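Local coordinates for protein putative nucleotide sugar epimerase/ dehydratase (Bordetella bronchiseptica, PDB 2Q1S) that binds NADH in a Rossmann-fold domain and is probably an epimerase or dehydratase acting on nucleotide sugars in lipopolysaccharide O-antigen biosynthesis, at residues Asn34-Gly39 with Ala94-Glu99; Arg81-Ser86 with Asp90-Ser95; Arg232-Thr237 with Arg258-Val263; Ala297-Glu302 with Val341-Gly346. One frame throughout, in Å; residues are numbered along the deposited sequence. Where two conformers were deposited one is given.

Contact 1. Residues Asn34-Gly39 with Ala94-Glu99; sequences NVMVVG and ASLQDE. With NAI (1,4-dihydronicotinamide adenine dinucleotide), chain B.
The flat carboxamide of N34 meets the backbone carbonyl of E99 at its edge: N34 ND2 donates to E99 O over 3.0 Å, with an N-H...O angle of 152°. The acceptor lies almost exactly in the amide plane of N34, and the donor in turn lies in the carbonyl plane of E99, approaching nearly in line with its C=O bond (160°). OD1 of the same amide accepts from N58 ND2, and these two bonds fix which way round the group sits. With CG beside the backbone N (chi1 -74°), the carboxamide is swung so that ND2 reaches the carbonyl. Two residues further along the strand, M36 makes the apolar half of the contact. Its side chain, bent at chi3, crosses that of L96 at about a right angle, and M36 CE rests against both methyls of L96, 3.6 Å from CD2 and 3.7 Å from CD1. The contact thus ties the loop after helix 90-95 to the first strand of the Rossmann sheet, the one that runs into G39 beside the adenosine ribose of NADH. Strand 34-38 lies between strands 59-63 and 102-105, and H61 of the former touches both M36 and L96.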
# COMPACT_ATOMS: atom_id res chain seq x y z
N ASN A 34 30.29 3.48 -2.83
CA ASN A 34 29.48 4.59 -2.33
C ASN A 34 28.11 4.04 -1.93
O ASN A 34 27.47 3.33 -2.70
CB ASN A 34 29.29 5.66 -3.41
CG ASN A 34 30.55 6.50 -3.64
OD1 ASN A 34 31.53 6.37 -2.91
ND2 ASN A 34 30.53 7.33 -4.66
N VAL A 35 27.70 4.35 -0.71
CA VAL A 35 26.46 3.75 -0.18
C VAL A 35 25.54 4.81 0.38
O VAL A 35 26.01 5.78 0.95
CB VAL A 35 26.79 2.72 0.93
CG1 VAL A 35 25.48 2.09 1.53
CG2 VAL A 35 27.77 1.67 0.45
N MET A 36 24.23 4.66 0.14
CA MET A 36 23.26 5.51 0.85
C MET A 36 22.54 4.65 1.90
O MET A 36 22.20 3.51 1.61
CB MET A 36 22.29 6.12 -0.16
CG MET A 36 21.19 6.93 0.49
SD MET A 36 19.83 7.30 -0.65
CE MET A 36 20.46 8.83 -1.13
N VAL A 37 22.37 5.21 3.10
CA VAL A 37 21.57 4.55 4.13
C VAL A 37 20.44 5.51 4.51
O VAL A 37 20.63 6.48 5.21
CB VAL A 37 22.40 4.09 5.36
CG1 VAL A 37 21.53 3.29 6.35
CG2 VAL A 37 23.57 3.20 4.92
N VAL A 38 19.25 5.22 3.97
CA VAL A 38 18.04 6.00 4.31
C VAL A 38 17.60 5.47 5.68
O VAL A 38 17.52 4.24 5.84
CB VAL A 38 16.97 5.80 3.20
CG1 VAL A 38 15.69 6.64 3.56
CG2 VAL A 38 17.56 6.17 1.83
N GLY A 39 17.38 6.33 6.64
CA GLY A 39 17.12 5.88 8.00
C GLY A 39 18.40 5.50 8.74
O GLY A 39 18.36 4.85 9.78
N ALA A 94 15.48 15.27 -6.08
CA ALA A 94 15.93 15.72 -7.40
C ALA A 94 17.45 15.95 -7.40
O ALA A 94 18.09 15.86 -8.46
CB ALA A 94 15.20 16.97 -7.81
N SER A 95 18.01 16.24 -6.22
CA SER A 95 19.44 16.49 -6.05
C SER A 95 20.28 15.23 -6.11
O SER A 95 21.49 15.34 -6.34
CB SER A 95 19.76 17.25 -4.73
OG SER A 95 19.82 16.37 -3.61
N LEU A 96 19.68 14.07 -5.86
CA LEU A 96 20.44 12.82 -5.83
C LEU A 96 21.06 12.54 -7.19
O LEU A 96 20.43 12.74 -8.24
CB LEU A 96 19.55 11.65 -5.40
CG LEU A 96 19.02 11.72 -3.96
CD1 LEU A 96 18.22 10.46 -3.64
CD2 LEU A 96 20.15 11.89 -2.95
N GLN A 97 22.30 12.05 -7.16
CA GLN A 97 23.07 11.75 -8.36
C GLN A 97 23.25 10.23 -8.45
O GLN A 97 23.20 9.55 -7.44
CB GLN A 97 24.44 12.42 -8.29
CG GLN A 97 24.39 13.97 -8.30
CD GLN A 97 23.56 14.49 -9.45
OE1 GLN A 97 23.95 14.35 -10.62
NE2 GLN A 97 22.40 15.07 -9.14
N ASP A 98 23.50 9.71 -9.67
CA ASP A 98 23.72 8.28 -9.91
C ASP A 98 25.18 7.96 -9.51
O ASP A 98 26.03 7.61 -10.34
CB ASP A 98 23.45 8.00 -11.38
CG ASP A 98 23.44 6.52 -11.74
OD1 ASP A 98 23.58 5.63 -10.87
OD2 ASP A 98 23.26 6.24 -12.95
N GLU A 99 25.45 8.11 -8.21
CA GLU A 99 26.79 7.93 -7.65
C GLU A 99 26.86 6.85 -6.57
O GLU A 99 27.84 6.75 -5.84
CB GLU A 99 27.30 9.27 -7.07
CG GLU A 99 26.56 9.70 -5.81
CD GLU A 99 27.10 10.99 -5.18
OE1 GLU A 99 28.30 11.04 -4.84
OE2 GLU A 99 26.31 11.95 -5.05
PA NAI B . 14.47 3.31 13.97
O1A NAI B . 13.22 4.07 14.23
O2A NAI B . 15.64 3.43 14.97
O5B NAI B . 15.02 3.58 12.55
C5B NAI B . 14.27 4.18 11.49
C4B NAI B . 14.94 5.46 11.02
O4B NAI B . 14.14 6.04 9.99
C3B NAI B . 15.03 6.50 12.17
O3B NAI B . 16.38 6.99 12.27
C2B NAI B . 14.13 7.62 11.68
O2B NAI B . 14.49 8.99 12.07
C1B NAI B . 14.22 7.47 10.16
N9A NAI B . 13.15 8.11 9.42
C8A NAI B . 11.83 8.17 9.75
N7A NAI B . 11.16 8.81 8.79
C5A NAI B . 12.03 9.17 7.80
C6A NAI B . 11.97 9.87 6.51
N6A NAI B . 10.83 10.36 6.00
N1A NAI B . 13.11 10.04 5.78
C2A NAI B . 14.28 9.55 6.28
N3A NAI B . 14.44 8.89 7.44
C4A NAI B . 13.35 8.66 8.25
O3 NAI B . 13.99 1.79 13.93
PN NAI B . 14.82 0.45 13.55
O1N NAI B . 14.45 -0.62 14.45
O2N NAI B . 16.24 0.89 13.31
O5D NAI B . 14.22 0.14 12.06
C5D NAI B . 15.05 0.08 10.89
C4D NAI B . 14.27 -0.67 9.81
O4D NAI B . 14.10 -2.01 10.23
C3D NAI B . 12.84 -0.16 9.64
O3D NAI B . 12.55 -0.15 8.24
C2D NAI B . 12.00 -1.15 10.39
O2D NAI B . 10.64 -1.19 9.87
C1D NAI B . 12.73 -2.44 10.14
N1N NAI B . 12.47 -3.46 11.12
C2N NAI B . 12.98 -3.40 12.39
C3N NAI B . 12.74 -4.42 13.31
C7N NAI B . 13.28 -4.37 14.73
O7N NAI B . 13.05 -5.31 15.47
N7N NAI B . 14.03 -3.29 15.07
C4N NAI B . 12.00 -5.57 12.91
C5N NAI B . 11.51 -5.61 11.57
C6N NAI B . 11.80 -4.56 10.70

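Contact 2. Residues Arg81-Ser86 with Asp90-Ser95; sequences RFSETS and DALLAS. With NAI (1,4-dihydronicotinamide adenine dinucleotide), chain B.
L92 reaches from helix 90-95 toward the end of strand 80-83, and its two methyls divide the work between them. L92 CD1 faces S83, 4.0 Å from its OG, while L92 CD2 lies 3.7 Å from S86 O and 3.9 Å from T85 CG2. CG of the leucine is anti to the backbone N (chi1 178°), which sends one methyl to S83 and the other to T85 and S86. The side chain of T85 crosses it obliquely; there CG2 is the branch anti to the backbone N, and it touches CB of L92 as well as CD2. No hydrogen bond joins the two segments directly. S83 OG, although close to a methyl, has its polar partner elsewhere, in H61 NE2. A water forms a looser bridge: R81 NH1 gives it a 2.8 Å bond in the plane of the guanidinium, and the water passes on a weak bond to S95 O. S95 OG turns back to donate to L92 O at 2.7 Å. Next to the leucine contact, S86 OG accepts from the adenine amino group N6A of NADH over 2.8 Å and is also bonded to T88 OG1, so the packed turn leads straight into the adenine pocket. Helix 90-95 follows strand 80-83 after a short connection, and L92 also touches V63 of strand 59-63, the parallel neighbour of strand 80-83 in the Rossmann sheet.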
# COMPACT_ATOMS: atom_id res chain seq x y z
N ARG A 81 28.41 11.61 4.83
CA ARG A 81 27.63 12.81 4.52
C ARG A 81 26.26 12.62 5.18
O ARG A 81 25.64 11.57 5.03
CB ARG A 81 27.47 12.97 3.01
CG ARG A 81 26.55 14.09 2.60
CD ARG A 81 26.17 14.00 1.14
NE ARG A 81 25.22 15.06 0.78
CZ ARG A 81 24.60 15.16 -0.40
NH1 ARG A 81 24.82 14.27 -1.36
NH2 ARG A 81 23.76 16.17 -0.61
N PHE A 82 25.81 13.62 5.93
CA PHE A 82 24.50 13.53 6.58
C PHE A 82 23.52 14.59 6.07
O PHE A 82 23.72 15.81 6.27
CB PHE A 82 24.67 13.59 8.11
CG PHE A 82 23.37 13.64 8.90
CD1 PHE A 82 22.37 12.72 8.68
CD2 PHE A 82 23.20 14.58 9.90
CE1 PHE A 82 21.19 12.76 9.43
CE2 PHE A 82 22.02 14.63 10.66
CZ PHE A 82 21.01 13.73 10.41
N SER A 83 22.43 14.10 5.46
CA SER A 83 21.30 14.94 5.07
C SER A 83 20.17 14.77 6.09
O SER A 83 19.52 13.73 6.13
CB SER A 83 20.80 14.64 3.65
OG SER A 83 21.83 14.84 2.67
N GLU A 84 20.00 15.79 6.92
CA GLU A 84 18.99 15.80 7.98
C GLU A 84 17.67 16.25 7.35
O GLU A 84 17.18 17.38 7.56
CB GLU A 84 19.41 16.71 9.16
CG GLU A 84 18.38 16.61 10.30
CD GLU A 84 18.76 17.36 11.55
OE1 GLU A 84 19.96 17.72 11.75
OE2 GLU A 84 17.84 17.65 12.35
N THR A 85 17.09 15.32 6.60
CA THR A 85 16.05 15.65 5.68
C THR A 85 15.26 14.37 5.45
O THR A 85 15.80 13.26 5.41
CB THR A 85 16.65 16.09 4.32
OG1 THR A 85 17.49 17.24 4.51
CG2 THR A 85 15.54 16.51 3.37
N SER A 86 13.93 14.52 5.31
CA SER A 86 13.11 13.37 4.88
C SER A 86 13.45 12.88 3.46
O SER A 86 13.63 13.70 2.57
CB SER A 86 11.61 13.74 4.93
OG SER A 86 10.84 12.69 4.36
N ASP A 90 11.11 16.59 -2.06
CA ASP A 90 11.29 16.68 -3.51
C ASP A 90 12.64 17.25 -3.93
O ASP A 90 13.27 16.71 -4.83
CB ASP A 90 10.16 17.51 -4.14
CG ASP A 90 8.83 16.76 -4.15
OD1 ASP A 90 8.86 15.50 -4.12
OD2 ASP A 90 7.78 17.44 -4.18
N ALA A 91 13.08 18.31 -3.28
CA ALA A 91 14.39 18.90 -3.60
C ALA A 91 15.50 17.90 -3.36
O ALA A 91 16.39 17.72 -4.22
CB ALA A 91 14.61 20.13 -2.76
N LEU A 92 15.46 17.23 -2.22
CA LEU A 92 16.51 16.25 -1.91
C LEU A 92 16.54 15.17 -2.97
O LEU A 92 17.58 14.86 -3.53
CB LEU A 92 16.36 15.65 -0.49
CG LEU A 92 17.43 14.59 -0.15
CD1 LEU A 92 18.83 15.11 0.10
CD2 LEU A 92 16.98 13.75 1.02
N LEU A 93 15.38 14.58 -3.27
CA LEU A 93 15.29 13.58 -4.29
C LEU A 93 15.84 14.05 -5.65
O LEU A 93 16.61 13.33 -6.27
CB LEU A 93 13.84 13.07 -4.40
CG LEU A 93 13.37 12.15 -3.26
CD1 LEU A 93 11.81 12.16 -3.24
CD2 LEU A 93 13.94 10.72 -3.30
N ALA A 94 15.48 15.27 -6.08
CA ALA A 94 15.93 15.72 -7.40
C ALA A 94 17.45 15.95 -7.40
O ALA A 94 18.09 15.86 -8.46
CB ALA A 94 15.20 16.97 -7.81
N SER A 95 18.01 16.24 -6.22
CA SER A 95 19.44 16.49 -6.05
C SER A 95 20.28 15.23 -6.11
O SER A 95 21.49 15.34 -6.34
CB SER A 95 19.76 17.25 -4.73
OG SER A 95 19.82 16.37 -3.61
PA NAI B . 14.47 3.31 13.97
O1A NAI B . 13.22 4.07 14.23
O2A NAI B . 15.64 3.43 14.97
O5B NAI B . 15.02 3.58 12.55
C5B NAI B . 14.27 4.18 11.49
C4B NAI B . 14.94 5.46 11.02
O4B NAI B . 14.14 6.04 9.99
C3B NAI B . 15.03 6.50 12.17
O3B NAI B . 16.38 6.99 12.27
C2B NAI B . 14.13 7.62 11.68
O2B NAI B . 14.49 8.99 12.07
C1B NAI B . 14.22 7.47 10.16
N9A NAI B . 13.15 8.11 9.42
C8A NAI B . 11.83 8.17 9.75
N7A NAI B . 11.16 8.81 8.79
C5A NAI B . 12.03 9.17 7.80
C6A NAI B . 11.97 9.87 6.51
N6A NAI B . 10.83 10.36 6.00
N1A NAI B . 13.11 10.04 5.78
C2A NAI B . 14.28 9.55 6.28
N3A NAI B . 14.44 8.89 7.44
C4A NAI B . 13.35 8.66 8.25
O3 NAI B . 13.99 1.79 13.93
PN NAI B . 14.82 0.45 13.55
O1N NAI B . 14.45 -0.62 14.45
O2N NAI B . 16.24 0.89 13.31
O5D NAI B . 14.22 0.14 12.06
C5D NAI B . 15.05 0.08 10.89
C4D NAI B . 14.27 -0.67 9.81
O4D NAI B . 14.10 -2.01 10.23
C3D NAI B . 12.84 -0.16 9.64
O3D NAI B . 12.55 -0.15 8.24
C2D NAI B . 12.00 -1.15 10.39
O2D NAI B . 10.64 -1.19 9.87
C1D NAI B . 12.73 -2.44 10.14
N1N NAI B . 12.47 -3.46 11.12
C2N NAI B . 12.98 -3.40 12.39
C3N NAI B . 12.74 -4.42 13.31
C7N NAI B . 13.28 -4.37 14.73
O7N NAI B . 13.05 -5.31 15.47
N7N NAI B . 14.03 -3.29 15.07
C4N NAI B . 12.00 -5.57 12.91
C5N NAI B . 11.51 -5.61 11.57
C6N NAI B . 11.80 -4.56 10.70
O HOH W 1 23.70 14.69 -3.84

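Contact 3. Residues Arg232-Thr237 with Arg258-Val263; sequences RNVTPT and RDFIFV. With NAI (1,4-dihydronicotinamide adenine dinucleotide), chain B.
Residues of two ligand sites come together in this contact, which holds R232 of the NADH pocket and R258, a residue that binds UDP in another structure of this protein. The start of helix 234-243 meets strand 257-262 through V234 and T235 on one side and R258 and F260 on the other. A single valine methyl serves both partners. V234 CG1 lies over one face of the R258 guanidinium, 4.0 Å from NH1, and at the edge of the F260 ring, 4.1 Å from CE1. Its place between the backbone N and the carbonyl carbon (chi1 60°) points this methyl at both the arginine and the ring. T235 adds its hydroxyl to the same ring corner, T235 OG1 standing 3.6 Å from F260 CE1 in an oblique approach. F260 is further packed by R258, two residues earlier, whose CB sits over one ring face, toward the rim.

The polar link is a water that accepts from R258 NH1 (2.7 Å) and from V234 N (2.9 Å) and donates to N233 OD1. It therefore binds at the N-terminal end of helix 234-243 and ties it to the arginine, whose NH1 also bonds N210 OD1. One residue before N233, R232 turns to the cofactor: R232 NH2 donates to the phosphate oxygen O2A of NADH over 3.0 Å at 159°, in the plane of its guanidinium, while NE forms a salt bridge with E216. Helix 293-304 adds I293 and L296 against F260, and helix 343-356 adds I343, while strand 203-212, parallel to 257-262, contributes Y212.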
# COMPACT_ATOMS: atom_id res chain seq x y z
N ARG A 232 10.39 1.62 23.75
CA ARG A 232 10.38 1.23 22.34
C ARG A 232 10.14 -0.24 22.09
O ARG A 232 9.42 -0.61 21.15
CB ARG A 232 11.70 1.58 21.67
CG ARG A 232 11.94 3.05 21.47
CD ARG A 232 13.37 3.25 20.97
NE ARG A 232 13.75 2.54 19.73
CZ ARG A 232 14.01 3.16 18.58
NH1 ARG A 232 13.84 4.48 18.50
NH2 ARG A 232 14.50 2.48 17.54
N ASN A 233 10.79 -1.07 22.90
CA ASN A 233 10.78 -2.52 22.71
C ASN A 233 11.14 -3.18 24.04
O ASN A 233 11.72 -2.53 24.91
CB ASN A 233 11.81 -2.88 21.64
CG ASN A 233 11.27 -2.73 20.23
OD1 ASN A 233 10.28 -3.38 19.87
ND2 ASN A 233 11.93 -1.92 19.41
N VAL A 234 10.80 -4.46 24.16
CA VAL A 234 10.91 -5.17 25.43
C VAL A 234 12.36 -5.24 25.94
O VAL A 234 12.61 -5.00 27.11
CB VAL A 234 10.23 -6.56 25.39
CG1 VAL A 234 10.87 -7.47 24.33
CG2 VAL A 234 10.18 -7.20 26.79
N THR A 235 13.30 -5.55 25.04
CA THR A 235 14.70 -5.68 25.51
C THR A 235 15.31 -4.41 26.14
O THR A 235 15.76 -4.46 27.28
CB THR A 235 15.60 -6.29 24.42
OG1 THR A 235 15.01 -7.52 23.96
CG2 THR A 235 17.02 -6.57 24.93
N PRO A 236 15.34 -3.27 25.40
CA PRO A 236 15.88 -2.07 26.02
C PRO A 236 15.07 -1.57 27.25
O PRO A 236 15.65 -0.98 28.17
CB PRO A 236 15.90 -1.05 24.88
CG PRO A 236 14.83 -1.52 23.95
CD PRO A 236 14.97 -3.02 24.00
N THR A 237 13.77 -1.86 27.24
CA THR A 237 12.94 -1.54 28.41
C THR A 237 13.39 -2.34 29.62
O THR A 237 13.63 -1.76 30.69
CB THR A 237 11.45 -1.80 28.13
OG1 THR A 237 11.01 -0.85 27.17
CG2 THR A 237 10.62 -1.59 29.38
N ARG A 258 9.84 -15.10 21.36
CA ARG A 258 10.29 -14.36 20.18
C ARG A 258 11.61 -14.89 19.65
O ARG A 258 12.40 -15.48 20.40
CB ARG A 258 10.40 -12.89 20.53
CG ARG A 258 9.08 -12.31 21.02
CD ARG A 258 9.12 -10.81 20.95
NE ARG A 258 8.10 -10.21 21.80
CZ ARG A 258 7.88 -8.90 21.87
NH1 ARG A 258 8.60 -8.06 21.13
NH2 ARG A 258 6.94 -8.44 22.68
N ASP A 259 11.86 -14.68 18.35
CA ASP A 259 13.13 -15.04 17.74
C ASP A 259 14.01 -13.79 17.75
O ASP A 259 14.07 -13.07 16.76
CB ASP A 259 12.88 -15.57 16.32
CG ASP A 259 14.15 -15.89 15.55
OD1 ASP A 259 15.20 -15.29 15.86
OD2 ASP A 259 14.10 -16.71 14.61
N PHE A 260 14.66 -13.50 18.87
CA PHE A 260 15.50 -12.31 18.96
C PHE A 260 16.73 -12.50 18.09
O PHE A 260 17.25 -13.62 17.96
CB PHE A 260 15.93 -12.04 20.41
CG PHE A 260 14.79 -11.69 21.32
CD1 PHE A 260 14.25 -10.42 21.32
CD2 PHE A 260 14.24 -12.65 22.18
CE1 PHE A 260 13.17 -10.09 22.16
CE2 PHE A 260 13.17 -12.34 23.01
CZ PHE A 260 12.64 -11.05 23.00
N ILE A 261 17.20 -11.40 17.51
CA ILE A 261 18.43 -11.41 16.70
C ILE A 261 19.26 -10.17 17.03
O ILE A 261 18.73 -9.08 17.14
CB ILE A 261 18.13 -11.50 15.17
CG1 ILE A 261 19.44 -11.59 14.36
CG2 ILE A 261 17.19 -10.36 14.70
CD1 ILE A 261 19.27 -11.89 12.90
N PHE A 262 20.57 -10.37 17.21
CA PHE A 262 21.45 -9.28 17.63
C PHE A 262 21.71 -8.34 16.46
O PHE A 262 21.89 -8.80 15.33
CB PHE A 262 22.75 -9.88 18.18
CG PHE A 262 23.71 -8.88 18.78
CD1 PHE A 262 23.34 -8.09 19.86
CD2 PHE A 262 25.00 -8.75 18.25
CE1 PHE A 262 24.26 -7.20 20.43
CE2 PHE A 262 25.93 -7.83 18.82
CZ PHE A 262 25.54 -7.04 19.89
N VAL A 263 21.79 -7.05 16.74
CA VAL A 263 21.78 -6.06 15.68
C VAL A 263 23.02 -6.16 14.76
O VAL A 263 22.90 -5.92 13.57
CB VAL A 263 21.65 -4.62 16.27
CG1 VAL A 263 22.92 -4.20 17.11
CG2 VAL A 263 21.33 -3.61 15.18
PA NAI B . 14.47 3.31 13.97
O1A NAI B . 13.22 4.07 14.23
O2A NAI B . 15.64 3.43 14.97
O5B NAI B . 15.02 3.58 12.55
C5B NAI B . 14.27 4.18 11.49
C4B NAI B . 14.94 5.46 11.02
O4B NAI B . 14.14 6.04 9.99
C3B NAI B . 15.03 6.50 12.17
O3B NAI B . 16.38 6.99 12.27
C2B NAI B . 14.13 7.62 11.68
O2B NAI B . 14.49 8.99 12.07
C1B NAI B . 14.22 7.47 10.16
N9A NAI B . 13.15 8.11 9.42
C8A NAI B . 11.83 8.17 9.75
N7A NAI B . 11.16 8.81 8.79
C5A NAI B . 12.03 9.17 7.80
C6A NAI B . 11.97 9.87 6.51
N6A NAI B . 10.83 10.36 6.00
N1A NAI B . 13.11 10.04 5.78
C2A NAI B . 14.28 9.55 6.28
N3A NAI B . 14.44 8.89 7.44
C4A NAI B . 13.35 8.66 8.25
O3 NAI B . 13.99 1.79 13.93
PN NAI B . 14.82 0.45 13.55
O1N NAI B . 14.45 -0.62 14.45
O2N NAI B . 16.24 0.89 13.31
O5D NAI B . 14.22 0.14 12.06
C5D NAI B . 15.05 0.08 10.89
C4D NAI B . 14.27 -0.67 9.81
O4D NAI B . 14.10 -2.01 10.23
C3D NAI B . 12.84 -0.16 9.64
O3D NAI B . 12.55 -0.15 8.24
C2D NAI B . 12.00 -1.15 10.39
O2D NAI B . 10.64 -1.19 9.87
C1D NAI B . 12.73 -2.44 10.14
N1N NAI B . 12.47 -3.46 11.12
C2N NAI B . 12.98 -3.40 12.39
C3N NAI B . 12.74 -4.42 13.31
C7N NAI B . 13.28 -4.37 14.73
O7N NAI B . 13.05 -5.31 15.47
N7N NAI B . 14.03 -3.29 15.07
C4N NAI B . 12.00 -5.57 12.91
C5N NAI B . 11.51 -5.61 11.57
C6N NAI B . 11.80 -4.56 10.70
O HOH W 2 9.46 -5.55 21.80

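Contact 4. Residues Ala297-Glu302 with Val341-Gly346; sequences ATKINE and VSIDDG
Aliphatic packing carries much of this contact between two helices. The side chain of K299 crosses that of I343 at about a right angle, and K299 CE presses on the isoleucine methyl CG2 of I343 at 3.4 Å, tighter than ordinary van der Waals contact. CG2 is the branch of I343 lying between the backbone N and the carbonyl carbon, with CG1 anti to the N (chi1 -166°).

Electrostatics adds a looser component. D344 OD1 lies beside the K299 chain, 3.2 Å from K299 CE and 3.6 Å from K299 CG, but the charged ends do not pair: the lysine bends at its last torsion (chi4 56°), leaving K299 NZ 4.1 Å from D344 OD1, beyond a salt bridge. The opposite charges probably still attract at this range.

Hydrogen bonding acts within the second segment. S342 is the N-cap of helix 343-356, its OG accepting from D345 N over 3.1 Å at 167°, which fixes the first turn that presents I343 and D344 to the lysine. The contact joins helices 293-304 and 343-356 at the surface of the chain. I300 of helix 293-304 packs on F238 and I239 of helix 234-243 and on L347 of helix 343-356, while I343 reaches F260 of strand 257-262.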
# COMPACT_ATOMS: atom_id res chain seq x y z
N ALA A 297 13.91 -11.90 30.54
CA ALA A 297 13.94 -11.18 31.83
C ALA A 297 14.88 -11.84 32.83
O ALA A 297 15.63 -11.16 33.52
CB ALA A 297 12.54 -11.05 32.40
N THR A 298 14.84 -13.18 32.90
CA THR A 298 15.69 -13.93 33.81
C THR A 298 17.17 -13.61 33.54
O THR A 298 17.90 -13.25 34.46
CB THR A 298 15.41 -15.46 33.71
OG1 THR A 298 14.10 -15.72 34.26
CG2 THR A 298 16.46 -16.24 34.47
N LYS A 299 17.56 -13.69 32.25
CA LYS A 299 18.93 -13.45 31.79
C LYS A 299 19.39 -12.01 32.07
O LYS A 299 20.49 -11.79 32.58
CB LYS A 299 19.04 -13.73 30.29
CG LYS A 299 19.06 -15.21 29.93
CD LYS A 299 18.55 -15.42 28.51
CE LYS A 299 18.94 -16.76 27.92
NZ LYS A 299 18.54 -17.96 28.68
N ILE A 300 18.56 -11.04 31.73
CA ILE A 300 18.85 -9.64 31.99
C ILE A 300 19.03 -9.38 33.50
O ILE A 300 19.97 -8.69 33.91
CB ILE A 300 17.76 -8.72 31.38
CG1 ILE A 300 17.83 -8.77 29.86
CG2 ILE A 300 17.94 -7.27 31.87
CD1 ILE A 300 16.62 -8.12 29.17
N ASN A 301 18.15 -9.94 34.32
CA ASN A 301 18.28 -9.80 35.76
C ASN A 301 19.61 -10.40 36.25
O ASN A 301 20.34 -9.77 37.01
CB ASN A 301 17.07 -10.41 36.48
CG ASN A 301 15.85 -9.48 36.49
OD1 ASN A 301 15.94 -8.28 36.16
ND2 ASN A 301 14.70 -10.02 36.88
N GLU A 302 19.94 -11.60 35.76
CA GLU A 302 21.15 -12.28 36.21
C GLU A 302 22.43 -11.52 35.79
O GLU A 302 23.37 -11.42 36.58
CB GLU A 302 21.15 -13.76 35.79
CG GLU A 302 21.91 -14.08 34.49
CD GLU A 302 23.39 -14.40 34.74
OE1 GLU A 302 23.76 -14.68 35.89
OE2 GLU A 302 24.17 -14.36 33.76
N VAL A 341 25.17 -14.96 16.95
CA VAL A 341 25.30 -14.35 18.28
C VAL A 341 24.16 -14.84 19.20
O VAL A 341 22.98 -14.60 18.93
CB VAL A 341 25.39 -12.79 18.25
CG1 VAL A 341 25.50 -12.20 19.66
CG2 VAL A 341 26.55 -12.32 17.38
N SER A 342 24.54 -15.52 20.28
CA SER A 342 23.55 -16.09 21.19
C SER A 342 22.88 -15.00 21.99
O SER A 342 23.42 -13.91 22.12
CB SER A 342 24.22 -17.06 22.15
OG SER A 342 25.12 -16.38 22.99
N ILE A 343 21.70 -15.31 22.51
CA ILE A 343 20.95 -14.38 23.35
C ILE A 343 21.79 -13.97 24.59
O ILE A 343 21.76 -12.80 24.99
CB ILE A 343 19.52 -14.94 23.73
CG1 ILE A 343 18.61 -13.82 24.31
CG2 ILE A 343 19.60 -16.20 24.61
CD1 ILE A 343 18.53 -12.54 23.49
N ASP A 344 22.56 -14.90 25.14
CA ASP A 344 23.45 -14.57 26.25
C ASP A 344 24.56 -13.59 25.88
O ASP A 344 24.75 -12.58 26.56
CB ASP A 344 24.04 -15.84 26.86
CG ASP A 344 23.01 -16.64 27.64
OD1 ASP A 344 22.08 -16.04 28.21
OD2 ASP A 344 23.12 -17.88 27.67
N ASP A 345 25.28 -13.86 24.80
CA ASP A 345 26.35 -12.96 24.37
C ASP A 345 25.82 -11.58 23.94
O ASP A 345 26.39 -10.54 24.31
CB ASP A 345 27.25 -13.60 23.30
CG ASP A 345 27.89 -14.92 23.76
OD1 ASP A 345 27.95 -15.19 25.00
OD2 ASP A 345 28.35 -15.69 22.89
N GLY A 346 24.71 -11.58 23.19
CA GLY A 346 24.15 -10.33 22.66
C GLY A 346 23.64 -9.44 23.78
O GLY A 346 23.85 -8.20 23.80

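Contacts 1 and 2 share A94 and S95, their centres 9 Å apart, and both reach the adenosine half of NADH at their ends, S86 at the adenine and G39 at the ribose. Contact 3 lies on the other side of the chain's centre, about 30 Å from contact 1 between centres, yet reaches the same cofactor at its diphosphate. Contacts 1 to 3 all involve the one sheet. Contact 4, whose centre is 11 Å from that of contact 3, backs onto it: F262 CE1 approaches G346 O at 3.5 Å, and F262 CD2 lies 3.8 Å from V341 CG1. Contact 4 itself stays clear of the cofactor, the side chain of I343 being about 12 Å from NADH.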